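Local coordinates for protein 2-C-methyl-D-erythritol 4-phosphate cytidylyltransferase (Neisseria gonorrhoeae, PDB 1VGW) that probably catalyses the transfer of a cytidylyl group from CTP to 2-C-methyl-D-erythritol 4-phosphate, the second step of the DXP route to isoprenoids, at residues D61-A64 / D65-Q68; G32-T35 / V36-V40; R148-G152 / Q153-T157. All coordinates share one frame; numbering follows the deposited sequence.

Contact 1: D61-A64 / D65-Q68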
# COMPACT_ATOMS: atom_id res chain seq x y z
N ASP B 61 -26.18 2.14 18.17
CA ASP B 61 -26.06 3.01 17.02
C ASP B 61 -27.39 3.67 16.66
O ASP B 61 -28.39 2.96 16.50
CB ASP B 61 -25.49 2.29 15.80
CG ASP B 61 -25.05 3.22 14.69
OD1 ASP B 61 -24.37 2.76 13.74
OD2 ASP B 61 -25.37 4.44 14.73
N THR B 62 -27.35 4.98 16.45
CA THR B 62 -28.51 5.77 16.11
C THR B 62 -28.45 6.34 14.70
O THR B 62 -29.47 6.23 13.98
CB THR B 62 -28.79 6.90 17.13
OG1 THR B 62 -27.60 7.69 17.35
CG2 THR B 62 -29.25 6.30 18.45
N PHE B 63 -27.27 6.72 14.20
CA PHE B 63 -27.16 7.29 12.86
C PHE B 63 -27.58 6.28 11.79
O PHE B 63 -28.01 6.70 10.71
CB PHE B 63 -25.81 7.89 12.53
CG PHE B 63 -25.70 8.62 11.22
CD1 PHE B 63 -26.40 9.80 11.01
CD2 PHE B 63 -24.88 8.17 10.20
CE1 PHE B 63 -26.32 10.48 9.80
CE2 PHE B 63 -24.80 8.84 9.00
CZ PHE B 63 -25.51 10.00 8.79
N ALA B 64 -27.54 5.01 12.14
CA ALA B 64 -27.95 3.90 11.32
C ALA B 64 -29.41 4.03 10.86
O ALA B 64 -29.67 3.73 9.69
CB ALA B 64 -27.71 2.58 12.04
N ASP B 65 -30.30 4.56 11.69
CA ASP B 65 -31.69 4.80 11.33
C ASP B 65 -31.77 5.75 10.13
O ASP B 65 -32.53 5.57 9.19
CB ASP B 65 -32.46 5.43 12.49
CG ASP B 65 -32.53 4.59 13.73
OD1 ASP B 65 -31.59 3.82 14.01
OD2 ASP B 65 -33.54 4.70 14.48
N LYS B 66 -30.91 6.78 10.14
CA LYS B 66 -30.89 7.71 9.02
C LYS B 66 -30.45 7.00 7.74
O LYS B 66 -31.00 7.27 6.67
CB LYS B 66 -30.03 8.93 9.31
CG LYS B 66 -30.59 9.83 10.41
CD LYS B 66 -29.75 11.10 10.59
CE LYS B 66 -30.25 11.90 11.78
NZ LYS B 66 -30.16 13.37 11.56
N VAL B 67 -29.50 6.08 7.87
CA VAL B 67 -29.00 5.32 6.72
C VAL B 67 -30.14 4.52 6.09
O VAL B 67 -30.39 4.54 4.90
CB VAL B 67 -27.88 4.36 7.14
CG1 VAL B 67 -27.30 3.60 5.95
CG2 VAL B 67 -26.75 5.11 7.84
N GLN B 68 -30.97 3.94 6.97
CA GLN B 68 -32.10 3.17 6.51
C GLN B 68 -33.05 3.94 5.61
O GLN B 68 -33.54 3.36 4.63
CB GLN B 68 -32.85 2.48 7.65
CG GLN B 68 -34.01 1.62 7.11
CD GLN B 68 -33.55 0.32 6.48
OE1 GLN B 68 -33.44 -0.72 7.12
NE2 GLN B 68 -33.28 0.36 5.17

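Contact 2: G32-T35 / V36-V40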
# COMPACT_ATOMS: atom_id res chain seq x y z
N GLY B 32 -17.98 15.10 0.91
CA GLY B 32 -18.89 15.50 -0.19
C GLY B 32 -20.26 15.78 0.47
O GLY B 32 -20.31 16.65 1.34
N SER B 33 -21.26 14.97 0.16
CA SER B 33 -22.57 15.17 0.76
C SER B 33 -23.10 13.89 1.39
O SER B 33 -24.32 13.73 1.53
CB SER B 33 -23.53 15.66 -0.34
OG SER B 33 -23.58 14.75 -1.42
N LYS B 34 -22.20 12.96 1.71
CA LYS B 34 -22.58 11.65 2.23
C LYS B 34 -21.57 11.11 3.23
O LYS B 34 -20.39 11.45 3.18
CB LYS B 34 -22.63 10.63 1.06
CG LYS B 34 -23.76 10.81 0.09
CD LYS B 34 -23.33 10.71 -1.36
CE LYS B 34 -22.66 9.38 -1.67
NZ LYS B 34 -22.31 9.22 -3.11
N THR B 35 -22.00 10.25 4.15
CA THR B 35 -21.07 9.62 5.07
C THR B 35 -20.27 8.56 4.27
O THR B 35 -20.61 8.27 3.13
CB THR B 35 -21.77 8.94 6.25
OG1 THR B 35 -22.95 8.24 5.80
CG2 THR B 35 -22.18 9.97 7.30
N VAL B 36 -19.22 8.03 4.89
CA VAL B 36 -18.40 6.98 4.26
C VAL B 36 -19.31 5.76 4.00
O VAL B 36 -19.36 5.23 2.92
CB VAL B 36 -17.22 6.54 5.14
CG1 VAL B 36 -16.21 5.70 4.38
CG2 VAL B 36 -16.53 7.75 5.77
N LEU B 37 -20.10 5.39 5.00
CA LEU B 37 -21.01 4.29 4.87
C LEU B 37 -21.97 4.45 3.69
O LEU B 37 -21.98 3.60 2.80
CB LEU B 37 -21.82 4.01 6.14
CG LEU B 37 -22.57 2.65 6.07
CD1 LEU B 37 -21.56 1.53 5.79
CD2 LEU B 37 -23.29 2.36 7.37
N GLU B 38 -22.63 5.62 3.60
CA GLU B 38 -23.55 5.87 2.50
C GLU B 38 -22.84 5.78 1.16
O GLU B 38 -23.45 5.43 0.16
CB GLU B 38 -24.24 7.21 2.63
CG GLU B 38 -25.37 7.26 3.63
CD GLU B 38 -25.91 8.69 3.74
OE1 GLU B 38 -26.73 9.10 2.90
OE2 GLU B 38 -25.47 9.39 4.69
N HIS B 39 -21.56 6.15 1.13
CA HIS B 39 -20.77 6.03 -0.08
C HIS B 39 -20.58 4.53 -0.42
O HIS B 39 -20.58 4.19 -1.59
CB HIS B 39 -19.39 6.64 0.07
CG HIS B 39 -19.36 8.12 -0.17
ND1 HIS B 39 -19.50 8.65 -1.44
CD2 HIS B 39 -19.18 9.16 0.68
CE1 HIS B 39 -19.41 9.97 -1.36
NE2 HIS B 39 -19.22 10.29 -0.09
N VAL B 40 -20.32 3.73 0.61
CA VAL B 40 -20.11 2.30 0.40
C VAL B 40 -21.41 1.59 -0.06
O VAL B 40 -21.35 0.75 -0.96
CB VAL B 40 -19.52 1.56 1.60
CG1 VAL B 40 -19.68 0.02 1.40
CG2 VAL B 40 -18.02 1.80 1.71

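Contact 3: R148-G152 / Q153-T157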
# COMPACT_ATOMS: atom_id res chain seq x y z
N ARG B 148 11.62 -6.96 8.61
CA ARG B 148 11.14 -7.29 9.96
C ARG B 148 11.85 -6.33 10.94
O ARG B 148 13.04 -6.02 10.82
CB ARG B 148 11.53 -8.73 10.31
CG ARG B 148 10.70 -9.45 11.34
CD ARG B 148 11.19 -10.92 11.56
NE ARG B 148 10.69 -11.80 10.49
CZ ARG B 148 9.39 -12.11 10.35
NH1 ARG B 148 8.46 -11.67 11.18
NH2 ARG B 148 9.02 -12.85 9.33
N ALA B 149 11.14 -5.84 11.92
CA ALA B 149 11.64 -4.91 12.91
C ALA B 149 11.80 -5.49 14.31
O ALA B 149 10.90 -6.18 14.80
CB ALA B 149 10.57 -3.78 13.06
N GLU B 150 12.88 -5.10 15.00
CA GLU B 150 13.00 -5.52 16.39
C GLU B 150 12.62 -4.39 17.33
O GLU B 150 11.55 -4.52 18.01
CB GLU B 150 14.24 -6.30 16.73
CG GLU B 150 13.93 -7.77 17.05
CD GLU B 150 15.11 -8.70 17.13
OE1 GLU B 150 16.05 -8.44 17.93
OE2 GLU B 150 15.08 -9.75 16.43
N SER B 151 13.26 -3.26 17.38
CA SER B 151 12.73 -2.21 18.31
C SER B 151 12.97 -0.86 17.60
O SER B 151 13.85 -0.10 18.03
CB SER B 151 13.54 -2.22 19.59
OG SER B 151 12.98 -2.97 20.61
N GLY B 152 12.37 -0.73 16.42
CA GLY B 152 12.58 0.42 15.56
C GLY B 152 13.73 0.22 14.60
O GLY B 152 14.11 1.18 13.93
N GLN B 153 14.34 -0.97 14.54
CA GLN B 153 15.43 -1.24 13.61
C GLN B 153 15.16 -2.50 12.78
O GLN B 153 14.56 -3.44 13.27
CB GLN B 153 16.76 -1.42 14.33
CG GLN B 153 17.16 -0.30 15.27
CD GLN B 153 18.40 -0.62 16.09
OE1 GLN B 153 19.16 0.29 16.43
NE2 GLN B 153 18.62 -1.89 16.41
N ILE B 154 15.76 -2.60 11.59
CA ILE B 154 15.65 -3.72 10.72
C ILE B 154 16.43 -4.92 11.29
O ILE B 154 17.65 -4.84 11.38
CB ILE B 154 16.22 -3.47 9.31
CG1 ILE B 154 15.45 -2.38 8.55
CG2 ILE B 154 16.26 -4.78 8.51
CD1 ILE B 154 16.16 -1.94 7.27
N SER B 155 15.75 -6.06 11.45
CA SER B 155 16.37 -7.26 11.96
C SER B 155 16.44 -8.32 10.87
O SER B 155 17.22 -9.25 11.00
CB SER B 155 15.77 -7.84 13.21
OG SER B 155 14.46 -8.32 13.10
N ALA B 156 15.82 -8.02 9.74
CA ALA B 156 15.83 -8.94 8.62
C ALA B 156 15.11 -8.37 7.40
O ALA B 156 14.17 -7.58 7.52
CB ALA B 156 15.06 -10.23 9.04
N THR B 157 15.57 -8.81 6.22
CA THR B 157 14.80 -8.49 5.01
C THR B 157 13.99 -9.77 4.69
O THR B 157 14.60 -10.86 4.59
CB THR B 157 15.76 -8.17 3.86
OG1 THR B 157 16.17 -6.79 3.98
CG2 THR B 157 15.14 -8.39 2.50

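Contact 1: D61-A64 / D65-Q68
The Phe63 ring is met obliquely by Lys66 CD and Val67 CG2. The aliphatic stem of Lys66 crosses the phenyl group at about a right angle, bringing CD within 3.6 Å of Phe63 CE1 while CB also comes near the same side of the ring. On the Val67 side the touch is lighter, Phe63 CD2 lying 4.3 Å from Val67 CG2. The ring also forms an edge-to-face pair with Tyr28. This is the first turn of helix 63-70, the connecting helix of the beta-alpha-beta unit between strands 52-56 and 75-77. Phe63 CG is anti to the backbone N (chi1 -173°), which swings the ring from the helix start towards helix 36-45, where it packs on Glu38.

Ahead of the helix, Asp61 OD2 accepts a weak capping bond from Ala64 N at 3.4 Å, and Asp61 OD1 is held by the hydroxyl of Tyr28. Tyr28 therefore both orients the capping carboxylate and packs against the phenyl ring. Asp65 OD1 makes a salt bridge with Lys78. On the inner side, Ala64 rests on Val57 and Val67 on Leu41, while the Gln68 amide reaches on to the carbonyl of Val74.

The backbone settles gradually into its helical pattern. Asp65 N bonds to Thr62 O at 3.0 Å, arriving well above the carbonyl plane. Phe63 O takes Val67 N at 3.3 Å, with a weak second donor in Lys66 N. One residue further on, Gln68 N reaches Ala64 O at 3.0 Å.

Contact 2: G32-T35 / V36-V40
Lys34 lays its side chain across the imidazole of His39. CB sits above the ring plane over His39 NE2, 3.6 Å away; the chain then bends at chi2 and chi3, passing CD near CE1. CE comes down over the same face, 3.5 Å from the ring centroid and displaced toward the rim, a CH-pi contact, and NZ ends beyond it, 3.3 Å from His39 ND1. A hydrogen bond from NE2 to the carbonyl of Ile31 limits the rotation of the imidazole.

Next to this pair, Thr35 is the N-cap of helix 36-45. A chi1 of 42° sets OG1 between the backbone N and the carbonyl carbon, where it serves two partners on the same residue. It accepts a weak bond from Glu38 N (3.4 Å) and donates to Glu38 OE2 (3.0 Å), reaching that oxygen on its anti side and slightly out of the carboxylate plane. Glu38 CG lies beside its own backbone N (chi1 -78°), and from there the extended chain carries OE2 back to Thr35 OG1. Thr35 O takes His39 N at 3.1 Å, the first regular bond of the helix.

Ala70 of helix 63-70 lies against Glu38, whereas on the sheet side Leu37 and Val40 rest on Ile11, so helix 36-45 lies on strand 7-12 with helix 63-70 alongside.

Contact 3: R148-G152 / Q153-T157
With chi1 at 65°, Ser155 sets OG between its own backbone N and carbonyl carbon, which brings the hydroxyl 3.5 Å from Arg148 O and 3.7 Å from Glu150 OE2. Glu150, its chain extended beyond CG, runs alongside, so that CB and the carboxylate both lie near Ser155 CB.

The backbone bonds are firmer. Ser155 N points almost straight at Arg148 O (2.8 Å, 176° at the hydrogen), and Arg148 N donates a hydrogen bond to Ala156 O at 2.8 Å. Ser155 and Ala156 thus both stand opposite Arg148, a classic beta bulge, and the psi of -7° at Ser155 makes room for the extra residue. Beyond it, Ala149 pairs with Ile154 in a non-hydrogen-bonded pair, and Ala149 CA makes a CA-H...O contact with Gln153 O (3.3 Å).

Strands 146-149 and 154-158 form a beta hairpin that projects from the body of the subunit, as does the dimerising arm of IspD enzymes. Its turn is closed by the hydrogen bond from Glu150 N to Gln153 O (2.9 Å); Gly152 adopts a positive phi there. The second subunit receives the hairpin: Arg148 continues the sheet in an antiparallel ladder with a strand of that chain, while Ala149 packs on its Leu205. Thr157 OG1 bonds Glu197 OE1 of the neighbour. On the side of Arg148, CB faces Ala156 CB at 4.0 Å.

Overall arrangement
Contacts 1 and 2 are the first turns of two neighbouring helices and touch directly: Phe63 CE2 packs on Thr35 CG2 at 3.3 Å, and Phe63 CZ lies 4.1 Å from Glu38 OE2. Both stand near the predicted catalytic region, with the side chains of Phe63 and Val36 about 9 and 7 Å from that of Lys26, a predicted transition-state stabiliser; Val36 is also about 8 Å from Lys214, predicted to position the substrate. Contact 3 is remote, its nearest atoms about 36 Å from contact 1 and about 30 Å from contact 2. It belongs to the arm that reaches the second subunit. There the side chain of Arg148 is about 11 Å from that of Arg160, also predicted to position the substrate.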